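Local coordinates for protein PKS (Streptomyces sp. CNQ431, PDB 5YDA) that works as the broadly selective acyltransferase domain of the splenocin polyketide synthase, probably loading acyl units for transfer to the acyl carrier protein, at residues Lys111-Leu116 with Pro368-Ile373; Val191-Leu196 with Pro321-Val326; Val326-Gly331 with Arg351-Ala356; Asp357-Leu362 with Ala385-Glu390. All blocks are in the same frame, centred on the assembly; numbering follows the deposited sequence.

Contact 1. Residues Lys111-Leu116 with Pro368-Ile373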
loop_
_atom_site.group_PDB
_atom_site.type_symbol
_atom_site.label_atom_id
_atom_site.label_comp_id
_atom_site.label_asym_id
_atom_site.label_seq_id
_atom_site.Cartn_x
_atom_site.Cartn_y
_atom_site.Cartn_z
ATOM N N LYS A 111 -13.447 3.384 10.525
ATOM C CA LYS A 111 -12.328 4.200 10.084
ATOM C C LYS A 111 -11.524 3.457 9.011
ATOM O O LYS A 111 -11.578 2.229 8.896
ATOM C CB LYS A 111 -11.420 4.553 11.260
ATOM C CG LYS A 111 -12.120 5.275 12.396
ATOM C CD LYS A 111 -12.460 6.698 12.007
ATOM C CE LYS A 111 -13.244 7.390 13.103
ATOM N NZ LYS A 111 -14.307 8.264 12.539
ATOM N N VAL A 112 -10.764 4.219 8.225
ATOM C CA VAL A 112 -9.975 3.673 7.127
ATOM C C VAL A 112 -8.526 4.127 7.283
ATOM O O VAL A 112 -8.264 5.315 7.506
ATOM C CB VAL A 112 -10.536 4.119 5.760
ATOM C CG1 VAL A 112 -9.638 3.643 4.596
ATOM C CG2 VAL A 112 -11.972 3.633 5.596
ATOM N N ALA A 113 -7.583 3.194 7.129
ATOM C CA ALA A 113 -6.163 3.525 7.126
ATOM C C ALA A 113 -5.518 3.059 5.824
ATOM O O ALA A 113 -5.843 1.984 5.312
ATOM C CB ALA A 113 -5.446 2.892 8.327
ATOM N N PHE A 114 -4.612 3.871 5.284
ATOM C CA PHE A 114 -3.812 3.493 4.126
ATOM C C PHE A 114 -2.451 3.008 4.606
ATOM O O PHE A 114 -1.806 3.678 5.429
ATOM C CB PHE A 114 -3.616 4.667 3.156
ATOM C CG PHE A 114 -4.820 4.996 2.321
ATOM C CD1 PHE A 114 -5.987 4.254 2.416
ATOM C CD2 PHE A 114 -4.780 6.070 1.433
ATOM C CE1 PHE A 114 -7.096 4.577 1.636
ATOM C CE2 PHE A 114 -5.874 6.387 0.661
ATOM C CZ PHE A 114 -7.034 5.638 0.762
ATOM N N LEU A 115 -2.007 1.862 4.081
ATOM C CA LEU A 115 -0.684 1.309 4.369
ATOM C C LEU A 115 0.171 1.404 3.105
ATOM O O LEU A 115 -0.198 0.852 2.061
ATOM C CB LEU A 115 -0.785 -0.144 4.847
ATOM C CG LEU A 115 -1.178 -0.437 6.319
ATOM C CD1 LEU A 115 -2.394 0.365 6.792
ATOM C CD2 LEU A 115 -1.434 -1.935 6.542
ATOM N N LEU A 116 1.322 2.073 3.210
ATOM C CA LEU A 116 2.148 2.421 2.053
ATOM C C LEU A 116 3.463 1.651 2.073
ATOM O O LEU A 116 4.326 1.948 2.914
ATOM C CB LEU A 116 2.430 3.924 2.039
ATOM C CG LEU A 116 1.363 4.994 1.758
ATOM C CD1 LEU A 116 0.529 4.720 0.482
ATOM C CD2 LEU A 116 0.501 5.271 2.954
ATOM N N PRO A 368 -9.113 0.543 12.461
ATOM C CA PRO A 368 -9.632 0.829 11.123
ATOM C C PRO A 368 -9.475 -0.353 10.176
ATOM O O PRO A 368 -8.703 -1.283 10.416
ATOM C CB PRO A 368 -8.770 2.008 10.676
ATOM C CG PRO A 368 -7.433 1.702 11.296
ATOM C CD PRO A 368 -7.700 0.946 12.585
ATOM N N VAL A 369 -10.264 -0.309 9.095
ATOM C CA VAL A 369 -9.972 -1.121 7.923
ATOM C C VAL A 369 -8.570 -0.775 7.429
ATOM O O VAL A 369 -8.209 0.402 7.295
ATOM C CB VAL A 369 -11.035 -0.884 6.835
ATOM C CG1 VAL A 369 -10.751 -1.744 5.600
ATOM C CG2 VAL A 369 -12.457 -1.157 7.365
ATOM N N LEU A 370 -7.763 -1.796 7.174
ATOM C CA LEU A 370 -6.387 -1.604 6.727
ATOM C C LEU A 370 -6.315 -1.797 5.211
ATOM O O LEU A 370 -6.564 -2.900 4.703
ATOM C CB LEU A 370 -5.448 -2.570 7.445
ATOM C CG LEU A 370 -5.499 -2.527 8.965
ATOM C CD1 LEU A 370 -4.438 -3.443 9.546
ATOM C CD2 LEU A 370 -5.303 -1.104 9.453
ATOM N N VAL A 371 -5.974 -0.731 4.494
ATOM C CA VAL A 371 -5.995 -0.716 3.039
ATOM C C VAL A 371 -4.563 -0.521 2.580
ATOM O O VAL A 371 -3.976 0.555 2.779
ATOM C CB VAL A 371 -6.909 0.384 2.477
ATOM C CG1 VAL A 371 -6.978 0.302 0.958
ATOM C CG2 VAL A 371 -8.298 0.287 3.082
ATOM N N GLU A 372 -3.987 -1.569 2.005
ATOM C CA GLU A 372 -2.636 -1.482 1.471
ATOM C C GLU A 372 -2.694 -0.788 0.114
ATOM O O GLU A 372 -3.506 -1.155 -0.742
ATOM C CB GLU A 372 -2.017 -2.876 1.346
ATOM C CG GLU A 372 -0.578 -2.861 0.904
ATOM C CD GLU A 372 0.243 -4.036 1.438
ATOM O OE1 GLU A 372 -0.333 -4.998 2.013
ATOM O OE2 GLU A 372 1.477 -3.998 1.253
ATOM N N ILE A 373 -1.842 0.218 -0.070
ATOM C CA ILE A 373 -1.820 1.072 -1.255
ATOM C C ILE A 373 -0.519 0.789 -1.984
ATOM O O ILE A 373 0.541 1.292 -1.596
ATOM C CB ILE A 373 -1.912 2.558 -0.888
ATOM C CG1 ILE A 373 -3.168 2.831 -0.070
ATOM C CG2 ILE A 373 -1.807 3.463 -2.140
ATOM C CD1 ILE A 373 -4.405 2.422 -0.773
#
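Lys111, Ala113 and Leu115 offer their carbonyl oxygens to the amides of Val369, Val371 and Ile373, and Ala113 and Leu115 give their own amides to Val369 and Val371. These five backbone bonds zigzag between two parallel strands; the shortest, Leu115 N to Val371 O, is 2.7 Å, and the straightest, Ile373 N to Leu115 O, opens to 171° at the hydrogen. Phe114 CA adds a C-H...O contact of 3.2 Å to Val371 O.

Apolar contacts divide between the two faces. Beta-branched valines suit extended backbone, and Val112 CG1 meets Val371 CG2 at 3.9 Å. Beside them Ile373 CD1 lies over the centre of the Phe114 ring, a CH-pi contact 4.0 Å from the centroid. Turning CG1 of Ile373 anti to its carbonyl carbon (chi1 -57°) carries this arm over the ring, while the Leu116 side chain lies beside Ile373, its CD1 3.5 Å from Ile373 CB. On the other face, Ala113 CB reaches Pro368 CG at 3.8 Å and is small enough for Leu362 to come close; Leu115 CD2 touches Leu370 CB at 4.2 Å.

The one buried acid, Glu372, is satisfied by Thr380 OG1 and Leu379 N. Helix 169-188 packs near Ile373, helices 355-366 and 378-387 near Leu370, giving the helix-sheet-helix layering of the alpha/beta-hydrolase-like acyltransferase core.

Contact 2. Residues Val191-Leu196 with Pro321-Val326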
loop_
_atom_site.group_PDB
_atom_site.type_symbol
_atom_site.label_atom_id
_atom_site.label_comp_id
_atom_site.label_asym_id
_atom_site.label_seq_id
_atom_site.Cartn_x
_atom_site.Cartn_y
_atom_site.Cartn_z
ATOM N N VAL A 191 -13.005 7.338 -0.952
ATOM C CA VAL A 191 -12.359 6.576 0.117
ATOM C C VAL A 191 -11.198 7.439 0.597
ATOM O O VAL A 191 -10.081 7.388 0.065
ATOM C CB VAL A 191 -11.910 5.192 -0.345
ATOM C CG1 VAL A 191 -11.219 4.449 0.796
ATOM C CG2 VAL A 191 -13.099 4.394 -0.837
ATOM N N ARG A 192 -11.474 8.252 1.600
ATOM C CA ARG A 192 -10.441 9.111 2.153
ATOM C C ARG A 192 -9.944 8.524 3.457
ATOM O O ARG A 192 -10.748 8.119 4.309
ATOM C CB ARG A 192 -10.965 10.530 2.373
ATOM C CG ARG A 192 -11.313 11.224 1.056
ATOM C CD ARG A 192 -11.429 12.755 1.140
ATOM N NE ARG A 192 -11.235 13.333 -0.196
ATOM C CZ ARG A 192 -12.164 13.360 -1.155
ATOM N NH1 ARG A 192 -13.381 12.869 -0.928
ATOM N NH2 ARG A 192 -11.886 13.887 -2.348
ATOM N N PRO A 193 -8.640 8.418 3.638
ATOM C CA PRO A 193 -8.134 7.722 4.816
ATOM C C PRO A 193 -8.249 8.598 6.052
ATOM O O PRO A 193 -8.005 9.806 6.008
ATOM C CB PRO A 193 -6.673 7.438 4.449
ATOM C CG PRO A 193 -6.312 8.582 3.513
ATOM C CD PRO A 193 -7.564 8.882 2.742
ATOM N N ASP A 194 -8.621 7.969 7.168
ATOM C CA ASP A 194 -8.566 8.629 8.464
ATOM C C ASP A 194 -7.176 8.582 9.078
ATOM O O ASP A 194 -6.889 9.363 9.995
ATOM C CB ASP A 194 -9.580 7.994 9.413
ATOM C CG ASP A 194 -10.961 7.975 8.812
ATOM O OD1 ASP A 194 -11.554 9.079 8.699
ATOM O OD2 ASP A 194 -11.424 6.882 8.394
ATOM N N ALA A 195 -6.308 7.702 8.582
ATOM C CA ALA A 195 -4.948 7.618 9.089
ATOM C C ALA A 195 -4.069 6.977 8.022
ATOM O O ALA A 195 -4.552 6.292 7.114
ATOM C CB ALA A 195 -4.894 6.839 10.411
ATOM N N LEU A 196 -2.770 7.206 8.149
ATOM C CA LEU A 196 -1.785 6.721 7.201
ATOM C C LEU A 196 -0.615 6.113 7.954
ATOM O O LEU A 196 -0.230 6.585 9.031
ATOM C CB LEU A 196 -1.265 7.851 6.298
ATOM C CG LEU A 196 -2.338 8.654 5.555
ATOM C CD1 LEU A 196 -1.861 10.078 5.296
ATOM C CD2 LEU A 196 -2.662 7.960 4.244
ATOM N N PRO A 321 0.472 17.611 9.797
ATOM C CA PRO A 321 -0.390 16.701 9.040
ATOM C C PRO A 321 -1.848 17.098 9.159
ATOM O O PRO A 321 -2.345 17.411 10.242
ATOM C CB PRO A 321 -0.130 15.339 9.687
ATOM C CG PRO A 321 0.320 15.685 11.075
ATOM C CD PRO A 321 1.161 16.915 10.898
ATOM N N ARG A 322 -2.538 17.063 8.030
ATOM C CA ARG A 322 -3.978 17.234 8.015
ATOM C C ARG A 322 -4.727 15.911 8.022
ATOM O O ARG A 322 -5.940 15.906 8.249
ATOM C CB ARG A 322 -4.361 18.099 6.813
ATOM C CG ARG A 322 -3.914 19.538 7.105
ATOM C CD ARG A 322 -4.071 20.483 5.968
ATOM N NE ARG A 322 -5.462 20.595 5.581
ATOM C CZ ARG A 322 -5.848 21.205 4.474
ATOM N NH1 ARG A 322 -4.926 21.753 3.690
ATOM N NH2 ARG A 322 -7.139 21.268 4.165
ATOM N N ILE A 323 -4.036 14.803 7.782
ATOM C CA ILE A 323 -4.508 13.466 8.128
ATOM C C ILE A 323 -3.491 12.879 9.085
ATOM O O ILE A 323 -2.286 12.969 8.830
ATOM C CB ILE A 323 -4.677 12.557 6.893
ATOM C CG1 ILE A 323 -5.603 13.200 5.862
ATOM C CG2 ILE A 323 -5.230 11.192 7.288
ATOM C CD1 ILE A 323 -5.555 12.490 4.532
ATOM N N PRO A 324 -3.900 12.310 10.215
ATOM C CA PRO A 324 -2.916 11.763 11.159
ATOM C C PRO A 324 -2.134 10.608 10.542
ATOM O O PRO A 324 -2.662 9.820 9.754
ATOM C CB PRO A 324 -3.774 11.284 12.336
ATOM C CG PRO A 324 -5.103 11.956 12.159
ATOM C CD PRO A 324 -5.288 12.163 10.691
ATOM N N TYR A 325 -0.861 10.511 10.910
ATOM C CA TYR A 325 -0.054 9.405 10.436
ATOM C C TYR A 325 0.943 9.017 11.518
ATOM O O TYR A 325 1.402 9.869 12.288
ATOM C CB TYR A 325 0.658 9.765 9.132
ATOM C CG TYR A 325 1.894 10.605 9.297
ATOM C CD1 TYR A 325 3.146 10.029 9.219
ATOM C CD2 TYR A 325 1.813 11.984 9.521
ATOM C CE1 TYR A 325 4.291 10.789 9.343
ATOM C CE2 TYR A 325 2.967 12.755 9.649
ATOM C CZ TYR A 325 4.196 12.153 9.567
ATOM O OH TYR A 325 5.359 12.882 9.702
ATOM N N VAL A 326 1.274 7.726 11.591
ATOM C CA VAL A 326 2.283 7.280 12.547
ATOM C C VAL A 326 3.608 7.161 11.814
ATOM O O VAL A 326 3.646 6.731 10.650
ATOM C CB VAL A 326 1.880 5.962 13.250
ATOM C CG1 VAL A 326 0.456 5.567 12.930
ATOM C CG2 VAL A 326 2.878 4.856 12.994
#
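Leu196 and Tyr325 sit side by side on one face of the sheet, their CB atoms 3.9 Å apart, in the tight part of this contact, where two strands begin to run parallel. Leu196 N bonds to Pro324 O at 3.1 Å, somewhat bent (138° at the hydrogen), and Val326 N bonds to Leu196 O at 3.2 Å. Pro324 accepts through its carbonyl, but as an imino acid it has no N-H for Asp194 O and sets CD against that oxygen at 3.3 Å, so the hydrogen bonding starts only at Leu196. Tyr325 holds CG between the backbone N and the carbonyl carbon (chi1 79°), which leads the ring away from Leu196. Ile323 CG2 presses on Pro193 O at 3.4 Å and meets Leu196 CD1 at 4.1 Å; Leu196 also packs on Ala206, Leu209 and Ala210 of helix 201-210.

The loose side is the loop end, where Ile323 CD1 only brushes Pro193 CG at 4.1 Å, and the partly exposed rim of Asp194 and Pro324. Asp194 takes no side-chain part across the contact; its OD2 accepts the amide of Val112. This parallel pairing belongs to the central sheet, whose strand 195-198 runs straight into a GxSxG sequence around Ser200, consistent with the nucleophile elbow of an acyltransferase.

Contact 3. Residues Val326-Gly331 with Arg351-Ala356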
loop_
_atom_site.group_PDB
_atom_site.type_symbol
_atom_site.label_atom_id
_atom_site.label_comp_id
_atom_site.label_asym_id
_atom_site.label_seq_id
_atom_site.Cartn_x
_atom_site.Cartn_y
_atom_site.Cartn_z
ATOM N N VAL A 326 1.274 7.726 11.591
ATOM C CA VAL A 326 2.283 7.280 12.547
ATOM C C VAL A 326 3.608 7.161 11.814
ATOM O O VAL A 326 3.646 6.731 10.650
ATOM C CB VAL A 326 1.880 5.962 13.250
ATOM C CG1 VAL A 326 0.456 5.567 12.930
ATOM C CG2 VAL A 326 2.878 4.856 12.994
ATOM N N THR A 327 4.693 7.593 12.465
ATOM C CA THR A 327 6.016 7.554 11.854
ATOM C C THR A 327 6.765 6.308 12.293
ATOM O O THR A 327 6.562 5.792 13.393
ATOM C CB THR A 327 6.869 8.796 12.198
ATOM O OG1 THR A 327 6.681 9.134 13.583
ATOM N N ASN A 328 7.667 5.854 11.425
ATOM C CA ASN A 328 8.521 4.735 11.756
ATOM C C ASN A 328 9.511 5.082 12.867
ATOM O O ASN A 328 10.089 4.167 13.468
ATOM C CB ASN A 328 9.295 4.261 10.512
ATOM C CG ASN A 328 8.402 3.974 9.311
ATOM O OD1 ASN A 328 8.846 4.143 8.172
ATOM N ND2 ASN A 328 7.148 3.527 9.551
ATOM N N VAL A 329 9.735 6.374 13.143
ATOM C CA VAL A 329 10.743 6.748 14.136
ATOM C C VAL A 329 10.345 6.256 15.526
ATOM O O VAL A 329 11.129 5.603 16.223
ATOM C CB VAL A 329 10.977 8.268 14.135
ATOM C CG1 VAL A 329 12.031 8.621 15.188
ATOM C CG2 VAL A 329 11.420 8.753 12.758
ATOM N N THR A 330 9.124 6.569 15.949
ATOM C CA THR A 330 8.644 6.233 17.280
ATOM C C THR A 330 7.677 5.068 17.289
ATOM O O THR A 330 7.304 4.611 18.378
ATOM C CB THR A 330 7.922 7.429 17.903
ATOM O OG1 THR A 330 6.801 7.745 17.079
ATOM C CG2 THR A 330 8.830 8.650 18.006
ATOM N N GLY A 331 7.245 4.599 16.117
ATOM C CA GLY A 331 6.152 3.652 16.063
ATOM C C GLY A 331 4.881 4.204 16.654
ATOM O O GLY A 331 4.067 3.441 17.188
ATOM N N ARG A 351 17.273 5.739 11.571
ATOM C CA ARG A 351 16.860 4.931 12.704
ATOM C C ARG A 351 15.931 3.795 12.292
ATOM O O ARG A 351 15.354 3.769 11.196
ATOM C CB ARG A 351 16.189 5.812 13.760
ATOM C CG ARG A 351 17.227 6.683 14.498
ATOM C CD ARG A 351 16.625 7.592 15.544
ATOM N NE ARG A 351 15.760 6.900 16.502
ATOM C CZ ARG A 351 15.013 7.535 17.406
ATOM N NH1 ARG A 351 15.042 8.865 17.466
ATOM N NH2 ARG A 351 14.237 6.855 18.246
ATOM N N THR A 352 15.811 2.842 13.207
ATOM C CA THR A 352 15.004 1.657 13.000
ATOM C C THR A 352 13.588 2.019 12.575
ATOM O O THR A 352 12.952 2.906 13.155
ATOM C CB THR A 352 14.980 0.841 14.297
ATOM O OG1 THR A 352 16.334 0.573 14.709
ATOM C CG2 THR A 352 14.213 -0.485 14.096
ATOM N N VAL A 353 13.103 1.330 11.546
ATOM C CA VAL A 353 11.691 1.407 11.179
ATOM C C VAL A 353 10.893 0.595 12.204
ATOM O O VAL A 353 10.907 -0.642 12.193
ATOM C CB VAL A 353 11.453 0.903 9.746
ATOM C CG1 VAL A 353 9.989 0.931 9.400
ATOM C CG2 VAL A 353 12.235 1.758 8.742
ATOM N N ARG A 354 10.197 1.293 13.097
ATOM C CA ARG A 354 9.318 0.647 14.069
ATOM C C ARG A 354 7.927 0.417 13.465
ATOM O O ARG A 354 6.911 0.939 13.926
ATOM C CB ARG A 354 9.238 1.483 15.339
ATOM C CG ARG A 354 10.596 1.788 15.983
ATOM C CD ARG A 354 11.062 0.623 16.837
ATOM N NE ARG A 354 12.489 0.701 17.163
ATOM C CZ ARG A 354 13.180 -0.285 17.731
ATOM N NH1 ARG A 354 14.476 -0.132 17.992
ATOM N NH2 ARG A 354 12.569 -1.425 18.039
ATOM N N PHE A 355 7.875 -0.417 12.426
ATOM C CA PHE A 355 6.597 -0.609 11.742
ATOM C C PHE A 355 5.597 -1.393 12.599
ATOM O O PHE A 355 4.416 -1.030 12.673
ATOM C CB PHE A 355 6.802 -1.312 10.404
ATOM C CG PHE A 355 5.538 -1.438 9.622
ATOM C CD1 PHE A 355 5.061 -0.366 8.886
ATOM C CD2 PHE A 355 4.802 -2.614 9.647
ATOM C CE1 PHE A 355 3.893 -0.472 8.180
ATOM C CE2 PHE A 355 3.631 -2.720 8.932
ATOM C CZ PHE A 355 3.173 -1.646 8.197
ATOM N N ALA A 356 6.037 -2.493 13.222
ATOM C CA ALA A 356 5.123 -3.316 14.015
ATOM C C ALA A 356 4.477 -2.506 15.136
ATOM O O ALA A 356 3.260 -2.588 15.357
ATOM C CB ALA A 356 5.862 -4.528 14.587
HETATM O O HOH W 1 5.799 2.989 12.299
HETATM O O HOH W 2 13.588 4.238 15.595
#
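Two carbonyl oxygens, Asn328 O and Thr352 O, stand just 3.1 Å apart, both acceptors and therefore not bonded to each other. Arg354 N bonds to Asn328 O while Thr352 O lies near; that bond, 2.9 Å and 165° at the hydrogen, uses a lone pair in the carbonyl plane. Arg354, the N-cap residue of helix 355-366, is also the centre of an inverse gamma turn, closed by a weak bond from Phe355 N to Val353 O. Water completes the polar contacts: one molecule donates to both Val329 O and Thr352 O, and another donates to Thr327 O and Arg354 O while accepting from Asn328 ND2.

Asn328 lies alongside Val353, its CG 3.4 Å from Val353 CG1. An amide suits this buried place because it both donates and accepts: ND2 bonds to Gly198 O, and OD1 takes hydrogen bonds from Ser200 N and His348 NE2. Asn328 is thus tied to the probable nucleophile elbow. Arg351 O in turn is paired with His298 ND1, probably the histidine that serves the serine in this family.

Gly331 has a positive phi (60°), which comes easily to glycine, and a CB there would point tightly at Arg354 CB. At the outer end, Arg351 lays its guanidinium across Val329, whose CG1 sits over one face, toward the rim, 3.8 Å from NH1.

Contact 4. Residues Asp357-Leu362 with Ala385-Glu390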
loop_
_atom_site.group_PDB
_atom_site.type_symbol
_atom_site.label_atom_id
_atom_site.label_comp_id
_atom_site.label_asym_id
_atom_site.label_seq_id
_atom_site.Cartn_x
_atom_site.Cartn_y
_atom_site.Cartn_z
ATOM N N ASP A 357 5.282 -1.716 15.860
ATOM C CA ASP A 357 4.721 -0.813 16.858
ATOM C C ASP A 357 3.775 0.195 16.217
ATOM O O ASP A 357 2.706 0.497 16.769
ATOM C CB ASP A 357 5.842 -0.091 17.603
ATOM C CG ASP A 357 6.684 -1.032 18.430
ATOM O OD1 ASP A 357 6.143 -2.065 18.884
ATOM O OD2 ASP A 357 7.888 -0.752 18.612
ATOM N N GLY A 358 4.157 0.739 15.059
ATOM C CA GLY A 358 3.278 1.672 14.376
ATOM C C GLY A 358 1.922 1.070 14.058
ATOM O O GLY A 358 0.891 1.721 14.234
ATOM N N ILE A 359 1.906 -0.188 13.589
ATOM C CA ILE A 359 0.641 -0.859 13.285
ATOM C C ILE A 359 -0.214 -0.996 14.545
ATOM O O ILE A 359 -1.433 -0.789 14.515
ATOM C CB ILE A 359 0.908 -2.229 12.632
ATOM C CG1 ILE A 359 1.151 -2.062 11.147
ATOM C CG2 ILE A 359 -0.283 -3.112 12.784
ATOM C CD1 ILE A 359 -0.102 -1.647 10.401
ATOM N N ALA A 360 0.411 -1.330 15.678
ATOM C CA ALA A 360 -0.354 -1.472 16.917
ATOM C C ALA A 360 -0.925 -0.133 17.387
ATOM O O ALA A 360 -2.067 -0.072 17.857
ATOM C CB ALA A 360 0.522 -2.097 18.002
ATOM N N ALA A 361 -0.154 0.949 17.273
ATOM C CA ALA A 361 -0.687 2.259 17.646
ATOM C C ALA A 361 -1.839 2.661 16.737
ATOM O O ALA A 361 -2.853 3.195 17.203
ATOM C CB ALA A 361 0.410 3.316 17.593
ATOM N N LEU A 362 -1.690 2.426 15.431
ATOM C CA LEU A 362 -2.760 2.722 14.489
ATOM C C LEU A 362 -4.026 1.974 14.862
ATOM O O LEU A 362 -5.118 2.551 14.895
ATOM C CB LEU A 362 -2.311 2.335 13.087
ATOM C CG LEU A 362 -3.123 2.756 11.884
ATOM C CD1 LEU A 362 -2.546 4.078 11.409
ATOM C CD2 LEU A 362 -2.996 1.709 10.801
ATOM N N ALA A 385 0.039 -10.431 11.296
ATOM C CA ALA A 385 0.890 -11.055 12.307
ATOM C C ALA A 385 0.878 -10.258 13.605
ATOM O O ALA A 385 0.745 -10.831 14.691
ATOM C CB ALA A 385 2.323 -11.200 11.785
ATOM N N ARG A 386 1.002 -8.931 13.517
ATOM C CA ARG A 386 1.056 -8.124 14.732
ATOM C C ARG A 386 -0.302 -8.027 15.421
ATOM O O ARG A 386 -0.362 -7.899 16.646
ATOM C CB ARG A 386 1.573 -6.717 14.412
ATOM C CG ARG A 386 1.677 -5.803 15.634
ATOM C CD ARG A 386 2.572 -6.429 16.732
ATOM N NE ARG A 386 2.771 -5.511 17.851
ATOM C CZ ARG A 386 1.883 -5.316 18.828
ATOM N NH1 ARG A 386 0.726 -5.978 18.833
ATOM N NH2 ARG A 386 2.141 -4.451 19.804
ATOM N N LEU A 387 -1.393 -8.063 14.660
ATOM C CA LEU A 387 -2.731 -7.788 15.170
ATOM C C LEU A 387 -3.547 -9.055 15.403
ATOM O O LEU A 387 -4.752 -8.970 15.631
ATOM C CB LEU A 387 -3.482 -6.869 14.206
ATOM C CG LEU A 387 -3.441 -5.354 14.385
ATOM C CD1 LEU A 387 -2.300 -4.921 15.257
ATOM C CD2 LEU A 387 -3.393 -4.655 13.039
ATOM N N ASP A 388 -2.931 -10.222 15.294
ATOM C CA ASP A 388 -3.558 -11.488 15.668
ATOM C C ASP A 388 -3.968 -11.440 17.145
ATOM O O ASP A 388 -3.188 -10.948 17.963
ATOM C CB ASP A 388 -2.550 -12.620 15.418
ATOM C CG ASP A 388 -3.154 -13.996 15.555
ATOM O OD1 ASP A 388 -3.214 -14.504 16.703
ATOM O OD2 ASP A 388 -3.538 -14.571 14.501
ATOM N N GLY A 389 -5.170 -11.859 17.528
ATOM C CA GLY A 389 -6.323 -12.012 16.687
ATOM C C GLY A 389 -7.290 -10.955 17.206
ATOM O O GLY A 389 -8.182 -11.217 18.012
ATOM N N GLU A 390 -7.042 -9.725 16.779
ATOM C CA GLU A 390 -7.989 -8.634 16.907
ATOM C C GLU A 390 -9.002 -8.635 15.763
ATOM O O GLU A 390 -9.878 -7.769 15.725
ATOM C CB GLU A 390 -7.230 -7.309 16.934
ATOM C CG GLU A 390 -6.196 -7.240 18.050
ATOM C CD GLU A 390 -6.829 -7.084 19.421
ATOM O OE1 GLU A 390 -7.715 -6.211 19.576
ATOM O OE2 GLU A 390 -6.442 -7.841 20.340
HETATM O O HOH W 3 5.069 -4.518 18.083
HETATM O O HOH W 4 4.018 -2.188 20.486
#
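Ile359 and Leu387 join two helices, 355-366 and 378-387, which precede and follow strand 369-372 in the chain: successive helix-strand-helix elements of a Rossmann-like parallel sheet, both helices on one face. The apolar meeting is compact. Ile359 CG2 sits against both methyls of Leu387, 3.5 Å from CD2 and 3.7 Å from CD1, with the side chains at about a right angle to each other. Because CG2 is anti to the backbone N of Ile359, it is this branch that reaches the neighbouring helix. Both residues also touch the sheet beneath, Ile359 on Leu115 and Leu387 on Leu370, and Leu387 further meets Trp363, so branched aliphatic chains suit this three-way junction.

The polar meeting is mediated by water. Asp357 OD1 and Arg386 NH2 are 4.7 Å apart, too far for a direct salt bridge, but two waters span the gap, each donating to OD1. One accepts from NH2 at 3.0 Å and the other from NE, where the modelled separation is short enough to be doubtful. Both waters lie in the guanidinium plane, at its edge, which leaves its face for a carbon neighbour. Alanine suits that role, being small enough for the flat group to lie close: Ala360 CB rests over the guanidinium, toward its rim, 3.4 Å from Arg386 NH2.

Contacts 1 and 2 are neighbours in one sheet, their centres 9 Å apart, and backbone bonds such as Val112 O to Asp194 N, 2.7 Å, unite them. Contact 3 continues from contact 2 through the shared Val326, carrying strand 325-327 toward the probable active site at Ser200 and His298; its centre is about 17 Å from that of contact 1. Contact 4 extends the helix that contact 3 starts. Leu362 is the common meeting point: its CD2 lies 3.7 Å from Ala113 CB in contact 1, and its CD1 lies 3.8 Å from Ala195 CB in contact 2. It also touches Val326 and Leu370, so helix 355-366 covers four adjacent strands.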